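Local coordinates for iron-regulated outer membrane protein (Neisseria meningitidis, PDB 4B7O) that takes up iron across the outer membrane as a TonB-dependent transporter and probably acts as a siderophore receptor, at residues 246-251 and 273-278; 303-308 and 336-341. One frame throughout, in Å; residues are numbered along the deposited sequence.

Contact 1 (246-251 and 273-278); sequences LDKRSY and DQHRGI
Asp247 and Arg276 trade both of their backbone bonds, as do Arg249 and Gln274, so strands 246-251 and 273-276 run antiparallel at 164° with axes 4.6 Å apart. The bond from Asp247 N to Arg276 O is 2.8 Å; the return bond from Arg276 N to Asp247 O is 3.0 Å. On the face of Asp247, Arg249 and Arg276, two guanidinium groups stack, their centres 3.5 Å apart and planes at 29°. Arg276 starts with CG between its backbone N and carbonyl carbon (chi1 55°), then bends twice to swing its flat end across to Arg249, whose chain is extended. Arg249 NH1 sits over Arg276 CZ at 3.0 Å, which brings two like charges very close. Asp247 probably offsets some of that charge: it forms a salt bridge with Arg249, although the position of OD2 is doubtful, and OD1 pairs with Arg220. On the other face Lys248 CG lies over the His275 ring, 4.2 Å from its centroid, a CH-pi contact, while Leu246 CD1 approaches His275 ND1 at 3.7 Å. This face looks toward the plug: Lys248 NZ hydrogen-bonds Asn101 while its salt bridge goes to Glu223 on the neighbouring barrel strand, Ser250 OG hydrogen-bonds Asp140, and the His275 ring meets Phe137. Strands 212-223 and 303-320 flank the pair in the barrel wall.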
ATOM      1  N   LEU A 246      19.041   5.546  -1.191  1.00 36.47           N
ATOM      2  CA  LEU A 246      18.282   5.571  -2.426  1.00 35.97           C
ATOM      3  C   LEU A 246      18.178   6.943  -2.961  1.00 38.81           C
ATOM      4  O   LEU A 246      17.884   7.884  -2.215  1.00 40.17           O
ATOM      5  CB  LEU A 246      16.875   5.045  -2.203  1.00 37.83           C
ATOM      6  CG  LEU A 246      16.767   3.504  -2.189  1.00 42.08           C
ATOM      7  CD1 LEU A 246      15.322   3.110  -1.881  1.00 45.09           C
ATOM      8  CD2 LEU A 246      17.247   2.836  -3.484  1.00 40.82           C
ATOM      9  N   ASP A 247      18.420   7.068  -4.255  1.00 38.45           N
ATOM     10  CA  ASP A 247      18.121   8.288  -4.921  1.00 41.78           C
ATOM     11  C   ASP A 247      16.749   8.177  -5.579  1.00 39.87           C
ATOM     12  O   ASP A 247      16.624   7.584  -6.644  1.00 42.45           O
ATOM     13  CB  ASP A 247      19.157   8.641  -5.977  1.00 42.55           C
ATOM     14  CG  ASP A 247      18.922  10.034  -6.536  1.00 49.47           C
ATOM     15  OD1 ASP A 247      18.416  10.912  -5.821  1.00 63.73           O
ATOM     16  OD2 ASP A 247      19.214  10.294  -7.678  1.00 57.44           O
ATOM     17  N   LYS A 248      15.741   8.773  -4.956  1.00 40.25           N
ATOM     18  CA  LYS A 248      14.332   8.689  -5.392  1.00 36.61           C
ATOM     19  C   LYS A 248      13.957   9.875  -6.238  1.00 38.13           C
ATOM     20  O   LYS A 248      14.163  11.024  -5.851  1.00 48.75           O
ATOM     21  CB  LYS A 248      13.442   8.697  -4.170  1.00 33.66           C
ATOM     22  CG  LYS A 248      13.697   7.490  -3.274  1.00 37.74           C
ATOM     23  CD  LYS A 248      13.069   7.758  -1.926  1.00 40.42           C
ATOM     24  CE  LYS A 248      13.101   6.537  -1.061  1.00 40.75           C
ATOM     25  NZ  LYS A 248      12.963   6.945   0.359  1.00 42.51           N
ATOM     26  N   ARG A 249      13.414   9.615  -7.403  1.00 37.20           N
ATOM     27  CA  ARG A 249      12.914  10.687  -8.241  1.00 39.17           C
ATOM     28  C   ARG A 249      11.476  10.442  -8.631  1.00 37.81           C
ATOM     29  O   ARG A 249      11.094   9.323  -8.967  1.00 38.56           O
ATOM     30  CB  ARG A 249      13.749  10.793  -9.490  1.00 39.95           C
ATOM     31  CG  ARG A 249      15.105  11.321  -9.114  1.00 51.50           C
ATOM     32  CD  ARG A 249      16.117  11.113 -10.199  1.00 48.11           C
ATOM     33  NE  ARG A 249      17.449  11.186  -9.619  1.00 50.40           N
ATOM     34  CZ  ARG A 249      18.529  11.117 -10.371  1.00 50.49           C
ATOM     35  NH1 ARG A 249      18.387  11.006 -11.693  1.00 53.55           N
ATOM     36  NH2 ARG A 249      19.723  11.164  -9.823  1.00 46.97           N
ATOM     37  N   SER A 250      10.674  11.479  -8.583  1.00 31.37           N
ATOM     38  CA  SER A 250       9.340  11.344  -9.065  1.00 34.54           C
ATOM     39  C   SER A 250       8.969  12.577  -9.825  1.00 33.60           C
ATOM     40  O   SER A 250       9.438  13.663  -9.500  1.00 34.56           O
ATOM     41  CB  SER A 250       8.383  11.092  -7.911  1.00 33.87           C
ATOM     42  OG  SER A 250       8.417  12.160  -6.991  1.00 32.08           O
ATOM     43  N   TYR A 251       8.175  12.405 -10.873  1.00 34.43           N
ATOM     44  CA  TYR A 251       7.530  13.541 -11.479  1.00 34.55           C
ATOM     45  C   TYR A 251       6.089  13.216 -11.863  1.00 33.10           C
ATOM     46  O   TYR A 251       5.693  12.059 -11.939  1.00 33.67           O
ATOM     47  CB  TYR A 251       8.376  14.090 -12.617  1.00 36.36           C
ATOM     48  CG  TYR A 251       8.286  13.309 -13.860  1.00 39.17           C
ATOM     49  CD1 TYR A 251       7.259  13.560 -14.773  1.00 43.04           C
ATOM     50  CD2 TYR A 251       9.237  12.363 -14.171  1.00 40.40           C
ATOM     51  CE1 TYR A 251       7.152  12.842 -15.931  1.00 44.74           C
ATOM     52  CE2 TYR A 251       9.158  11.659 -15.337  1.00 43.74           C
ATOM     53  CZ  TYR A 251       8.105  11.899 -16.211  1.00 49.21           C
ATOM     54  OH  TYR A 251       7.977  11.172 -17.376  1.00 53.69           O
ATOM     55  N   ASP A 273       7.786   7.245 -10.609  1.00 36.38           N
ATOM     56  CA  ASP A 273       8.349   7.224  -9.279  1.00 36.47           C
ATOM     57  C   ASP A 273       9.508   6.239  -9.374  1.00 35.43           C
ATOM     58  O   ASP A 273       9.305   5.077  -9.705  1.00 36.76           O
ATOM     59  CB  ASP A 273       7.300   6.708  -8.308  1.00 37.31           C
ATOM     60  CG  ASP A 273       7.624   7.017  -6.859  1.00 46.45           C
ATOM     61  OD1 ASP A 273       8.802   7.081  -6.454  1.00 51.42           O
ATOM     62  OD2 ASP A 273       6.665   7.191  -6.088  1.00 56.61           O
ATOM     63  N   GLN A 274      10.714   6.685  -9.101  1.00 31.85           N
ATOM     64  CA  GLN A 274      11.858   5.856  -9.372  1.00 37.13           C
ATOM     65  C   GLN A 274      12.867   5.828  -8.244  1.00 38.94           C
ATOM     66  O   GLN A 274      13.195   6.873  -7.701  1.00 42.16           O
ATOM     67  CB  GLN A 274      12.535   6.313 -10.637  1.00 37.65           C
ATOM     68  CG  GLN A 274      13.770   5.498 -10.945  1.00 45.07           C
ATOM     69  CD  GLN A 274      14.265   5.767 -12.357  1.00 45.47           C
ATOM     70  OE1 GLN A 274      14.991   6.706 -12.591  1.00 50.49           O
ATOM     71  NE2 GLN A 274      13.866   4.947 -13.282  1.00 51.39           N
ATOM     72  N   HIS A 275      13.282   4.642  -7.835  1.00 34.03           N
ATOM     73  CA  HIS A 275      14.339   4.500  -6.836  1.00 38.91           C
ATOM     74  C   HIS A 275      15.586   3.996  -7.506  1.00 42.83           C
ATOM     75  O   HIS A 275      15.520   3.031  -8.262  1.00 35.94           O
ATOM     76  CB  HIS A 275      13.983   3.441  -5.809  1.00 38.20           C
ATOM     77  CG  HIS A 275      12.755   3.750  -5.035  1.00 43.18           C
ATOM     78  ND1 HIS A 275      12.346   2.984  -4.030  1.00 43.51           N
ATOM     79  CD2 HIS A 275      11.830   4.791  -5.145  1.00 42.20           C
ATOM     80  CE1 HIS A 275      11.232   3.482  -3.512  1.00 38.76           C
ATOM     81  NE2 HIS A 275      10.911   4.586  -4.196  1.00 45.73           N
ATOM     82  N   ARG A 276      16.730   4.608  -7.206  1.00 39.42           N
ATOM     83  CA  ARG A 276      17.982   4.107  -7.739  1.00 40.71           C
ATOM     84  C   ARG A 276      19.086   4.080  -6.698  1.00 38.24           C
ATOM     85  O   ARG A 276      19.203   4.967  -5.869  1.00 45.97           O
ATOM     86  CB  ARG A 276      18.376   4.853  -9.011  1.00 43.31           C
ATOM     87  CG  ARG A 276      18.461   6.339  -8.860  1.00 52.69           C
ATOM     88  CD  ARG A 276      17.659   7.069  -9.916  1.00 59.27           C
ATOM     89  NE  ARG A 276      18.552   7.494 -10.980  1.00 62.62           N
ATOM     90  CZ  ARG A 276      18.152   8.036 -12.122  1.00 66.34           C
ATOM     91  NH1 ARG A 276      16.864   8.273 -12.342  1.00 64.47           N
ATOM     92  NH2 ARG A 276      19.050   8.367 -13.034  1.00 69.67           N
ATOM     93  N   GLY A 277      19.879   3.031  -6.712  1.00 37.77           N
ATOM     94  CA  GLY A 277      21.026   2.945  -5.835  1.00 37.89           C
ATOM     95  C   GLY A 277      21.653   1.572  -5.821  1.00 40.42           C
ATOM     96  O   GLY A 277      21.283   0.712  -6.610  1.00 45.60           O
ATOM     97  N   ILE A 278      22.637   1.385  -4.939  1.00 42.41           N
ATOM     98  CA  ILE A 278      23.310   0.116  -4.771  1.00 40.50           C
ATOM     99  C   ILE A 278      22.513  -0.647  -3.713  1.00 39.75           C
ATOM    100  O   ILE A 278      22.531  -0.296  -2.559  1.00 36.94           O
ATOM    101  CB  ILE A 278      24.793   0.323  -4.299  1.00 46.54           C
ATOM    102  CG1 ILE A 278      25.554   1.292  -5.223  1.00 43.71           C
ATOM    103  CG2 ILE A 278      25.549  -0.993  -4.160  1.00 41.27           C
ATOM    104  CD1 ILE A 278      25.048   1.244  -6.636  1.00 44.80           C
TER

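Contact 2 (303-308 and 336-341); sequences YRETTQ and KRYSAD
The open end of an antiparallel beta hairpin in the barrel wall, built from strands 303-320 and 323-339, brings Tyr303-Thr307 against Lys336-Ala340. The strand axes run at 172° to each other, 4.7 Å apart. Glu305 with Tyr338 and Thr307 with Lys336 are hydrogen-bonded pairs, each joined in both directions; Glu305 N to Tyr338 O is 2.7 Å. One further bond, Ala340 N to Tyr303 O at 3.0 Å, carries the pairing past the end of strand 336-339. On the face of Arg304 and Arg337 the guanidinium groups come near without stacking, their planes 25° apart and Arg304 NE 3.8 Å from Arg337 NH2. A bend at chi3 (-53°) turns the end of Arg304 toward its neighbour. Each charge has its own carboxylate, Glu283 for Arg304 and Asp342 for Arg337, which probably eases the repulsion; Arg304 NE, however, is buried with no hydrogen-bond partner. Glu305 and Tyr338 lie side by side on the other face, with Glu305 OE1 4.0 Å from Tyr338 CD2. The Tyr338 ring also meets that of His356 on the next strand. Tyr303 touches by its edge: CD2 is 4.3 Å from Tyr338 CE2, and CB packs on Ala340 CB. Its hydroxyl OH donates a very short bond of 2.5 Å to Glu305 OE2, in the plane of the Tyr303 ring.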
ATOM      1  N   TYR A 303      24.128  -1.797  -9.146  1.00 44.99           N
ATOM      2  CA  TYR A 303      23.283  -0.634  -9.198  1.00 44.16           C
ATOM      3  C   TYR A 303      21.893  -1.087  -9.692  1.00 45.48           C
ATOM      4  O   TYR A 303      21.807  -1.852 -10.639  1.00 41.52           O
ATOM      5  CB  TYR A 303      23.901   0.360 -10.177  1.00 45.89           C
ATOM      6  CG  TYR A 303      23.010   1.529 -10.512  1.00 41.49           C
ATOM      7  CD1 TYR A 303      22.823   2.587  -9.596  1.00 47.37           C
ATOM      8  CD2 TYR A 303      22.354   1.578 -11.719  1.00 40.27           C
ATOM      9  CE1 TYR A 303      22.000   3.679  -9.912  1.00 42.54           C
ATOM     10  CE2 TYR A 303      21.528   2.653 -12.042  1.00 41.72           C
ATOM     11  CZ  TYR A 303      21.356   3.688 -11.138  1.00 42.72           C
ATOM     12  OH  TYR A 303      20.514   4.732 -11.486  1.00 51.26           O
ATOM     13  N   ARG A 304      20.830  -0.619  -9.043  1.00 41.64           N
ATOM     14  CA  ARG A 304      19.491  -1.037  -9.398  1.00 41.67           C
ATOM     15  C   ARG A 304      18.599   0.158  -9.654  1.00 41.32           C
ATOM     16  O   ARG A 304      18.793   1.188  -9.044  1.00 40.22           O
ATOM     17  CB  ARG A 304      18.904  -1.873  -8.268  1.00 46.28           C
ATOM     18  CG  ARG A 304      17.491  -2.402  -8.575  1.00 44.18           C
ATOM     19  CD  ARG A 304      17.063  -3.404  -7.534  1.00 39.67           C
ATOM     20  NE  ARG A 304      18.078  -4.438  -7.391  1.00 43.22           N
ATOM     21  CZ  ARG A 304      18.323  -5.116  -6.272  1.00 41.77           C
ATOM     22  NH1 ARG A 304      17.602  -4.901  -5.184  1.00 40.18           N
ATOM     23  NH2 ARG A 304      19.317  -5.990  -6.239  1.00 38.35           N
ATOM     24  N   GLU A 305      17.620   0.037 -10.545  1.00 42.19           N
ATOM     25  CA  GLU A 305      16.585   1.055 -10.642  1.00 39.96           C
ATOM     26  C   GLU A 305      15.221   0.418 -10.661  1.00 42.92           C
ATOM     27  O   GLU A 305      14.919  -0.382 -11.549  1.00 41.88           O
ATOM     28  CB  GLU A 305      16.735   1.907 -11.884  1.00 41.47           C
ATOM     29  CG  GLU A 305      17.943   2.836 -11.901  1.00 48.19           C
ATOM     30  CD  GLU A 305      18.080   3.578 -13.230  1.00 48.78           C
ATOM     31  OE1 GLU A 305      17.331   3.231 -14.154  1.00 48.54           O
ATOM     32  OE2 GLU A 305      18.920   4.511 -13.348  1.00 51.63           O
ATOM     33  N   THR A 306      14.403   0.797  -9.682  1.00 43.24           N
ATOM     34  CA  THR A 306      13.034   0.339  -9.568  1.00 45.31           C
ATOM     35  C   THR A 306      12.047   1.495  -9.811  1.00 46.35           C
ATOM     36  O   THR A 306      12.104   2.556  -9.172  1.00 43.54           O
ATOM     37  CB  THR A 306      12.795  -0.335  -8.211  1.00 46.15           C
ATOM     38  OG1 THR A 306      13.858  -1.256  -7.983  1.00 48.81           O
ATOM     39  CG2 THR A 306      11.471  -1.135  -8.239  1.00 47.23           C
ATOM     40  N   THR A 307      11.137   1.274 -10.740  1.00 45.74           N
ATOM     41  CA  THR A 307      10.287   2.335 -11.238  1.00 47.92           C
ATOM     42  C   THR A 307       8.827   1.902 -11.269  1.00 45.70           C
ATOM     43  O   THR A 307       8.520   0.787 -11.653  1.00 42.28           O
ATOM     44  CB  THR A 307      10.705   2.705 -12.663  1.00 50.44           C
ATOM     45  OG1 THR A 307      12.122   2.925 -12.673  1.00 59.38           O
ATOM     46  CG2 THR A 307       9.970   3.955 -13.130  1.00 49.67           C
ATOM     47  N   GLN A 308       7.942   2.788 -10.842  1.00 43.18           N
ATOM     48  CA  GLN A 308       6.516   2.614 -11.028  1.00 39.99           C
ATOM     49  C   GLN A 308       6.067   3.776 -11.880  1.00 38.28           C
ATOM     50  O   GLN A 308       6.375   4.939 -11.571  1.00 39.03           O
ATOM     51  CB  GLN A 308       5.793   2.641  -9.672  1.00 40.73           C
ATOM     52  CG  GLN A 308       4.316   2.257  -9.762  1.00 45.07           C
ATOM     53  CD  GLN A 308       3.667   2.060  -8.398  1.00 49.97           C
ATOM     54  OE1 GLN A 308       3.553   0.941  -7.916  1.00 51.28           O
ATOM     55  NE2 GLN A 308       3.273   3.159  -7.753  1.00 55.81           N
ATOM     56  N   LYS A 336       8.943  -1.575 -13.320  1.00 40.50           N
ATOM     57  CA  LYS A 336      10.228  -1.975 -13.966  1.00 43.15           C
ATOM     58  C   LYS A 336      11.329  -2.150 -12.954  1.00 43.84           C
ATOM     59  O   LYS A 336      11.493  -1.322 -12.055  1.00 44.40           O
ATOM     60  CB  LYS A 336      10.749  -0.940 -14.962  1.00 48.59           C
ATOM     61  CG  LYS A 336       9.750  -0.541 -16.049  1.00 64.56           C
ATOM     62  CD  LYS A 336      10.307   0.544 -16.987  1.00 69.00           C
ATOM     63  CE  LYS A 336       9.203   1.406 -17.618  1.00 63.24           C
ATOM     64  NZ  LYS A 336       9.815   2.391 -18.564  1.00 65.82           N
ATOM     65  N   ARG A 337      12.080  -3.233 -13.084  1.00 40.65           N
ATOM     66  CA  ARG A 337      13.288  -3.400 -12.310  1.00 35.11           C
ATOM     67  C   ARG A 337      14.411  -3.514 -13.293  1.00 39.76           C
ATOM     68  O   ARG A 337      14.381  -4.340 -14.221  1.00 38.77           O
ATOM     69  CB  ARG A 337      13.280  -4.683 -11.470  1.00 32.13           C
ATOM     70  CG  ARG A 337      14.598  -4.956 -10.755  1.00 30.25           C
ATOM     71  CD  ARG A 337      14.486  -6.295 -10.102  1.00 38.27           C
ATOM     72  NE  ARG A 337      15.688  -6.797  -9.421  1.00 39.25           N
ATOM     73  CZ  ARG A 337      16.776  -7.290 -10.030  1.00 39.75           C
ATOM     74  NH1 ARG A 337      16.888  -7.347 -11.379  1.00 35.80           N
ATOM     75  NH2 ARG A 337      17.779  -7.703  -9.264  1.00 37.51           N
ATOM     76  N   TYR A 338      15.436  -2.725 -13.052  1.00 43.96           N
ATOM     77  CA  TYR A 338      16.602  -2.755 -13.895  1.00 42.86           C
ATOM     78  C   TYR A 338      17.777  -2.996 -12.991  1.00 45.95           C
ATOM     79  O   TYR A 338      18.058  -2.189 -12.078  1.00 41.86           O
ATOM     80  CB  TYR A 338      16.770  -1.423 -14.642  1.00 43.24           C
ATOM     81  CG  TYR A 338      18.172  -1.253 -15.182  1.00 49.38           C
ATOM     82  CD1 TYR A 338      18.602  -1.983 -16.297  1.00 52.05           C
ATOM     83  CD2 TYR A 338      19.083  -0.383 -14.566  1.00 48.01           C
ATOM     84  CE1 TYR A 338      19.894  -1.851 -16.783  1.00 55.22           C
ATOM     85  CE2 TYR A 338      20.374  -0.238 -15.046  1.00 50.16           C
ATOM     86  CZ  TYR A 338      20.774  -0.964 -16.161  1.00 54.00           C
ATOM     87  OH  TYR A 338      22.045  -0.823 -16.657  1.00 53.30           O
ATOM     88  N   SER A 339      18.459  -4.113 -13.226  1.00 45.04           N
ATOM     89  CA  SER A 339      19.772  -4.307 -12.622  1.00 43.26           C
ATOM     90  C   SER A 339      20.873  -4.025 -13.640  1.00 54.09           C
ATOM     91  O   SER A 339      20.741  -4.379 -14.828  1.00 49.58           O
ATOM     92  CB  SER A 339      19.917  -5.714 -12.149  1.00 41.66           C
ATOM     93  OG  SER A 339      21.002  -5.774 -11.296  1.00 42.08           O
ATOM     94  N   ALA A 340      21.939  -3.362 -13.175  1.00 55.31           N
ATOM     95  CA  ALA A 340      23.163  -3.165 -13.959  1.00 52.33           C
ATOM     96  C   ALA A 340      23.851  -4.516 -14.195  1.00 52.85           C
ATOM     97  O   ALA A 340      24.303  -4.781 -15.304  1.00 54.86           O
ATOM     98  CB  ALA A 340      24.101  -2.185 -13.256  1.00 45.98           C
ATOM     99  N   ASP A 341      23.897  -5.374 -13.169  1.00 52.12           N
ATOM    100  CA  ASP A 341      24.521  -6.677 -13.289  1.00 48.56           C
ATOM    101  C   ASP A 341      23.905  -7.639 -12.314  1.00 47.48           C
ATOM    102  O   ASP A 341      24.093  -7.512 -11.093  1.00 48.73           O
ATOM    103  CB  ASP A 341      26.028  -6.587 -12.982  1.00 55.48           C
ATOM    104  CG  ASP A 341      26.816  -7.862 -13.400  1.00 62.93           C
ATOM    105  OD1 ASP A 341      26.236  -8.849 -13.944  1.00 63.32           O
ATOM    106  OD2 ASP A 341      28.049  -7.862 -13.179  1.00 69.50           O
TER

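In the fold
Following the chain from the N terminus, the plug comes first and the barrel strands after it. Contact 1 closes the hairpin 246-259/264-276, and contact 2 later closes 303-320/323-339; the two are in series, neither nested nor crossed. Between them the chain leaves the second strand of the first hairpin on a long excursion, partly unmodelled, and returns at 303 beside the strand it left. The contacts therefore abut, centres about 10 Å apart, as four consecutive strands of one wall. Gln274 NE2 to Thr307 OG1 and His275 N to Thr306 O, both 2.7 Å and probably hydrogen bonds, join them, and Tyr303 OH packs against Arg276 CB.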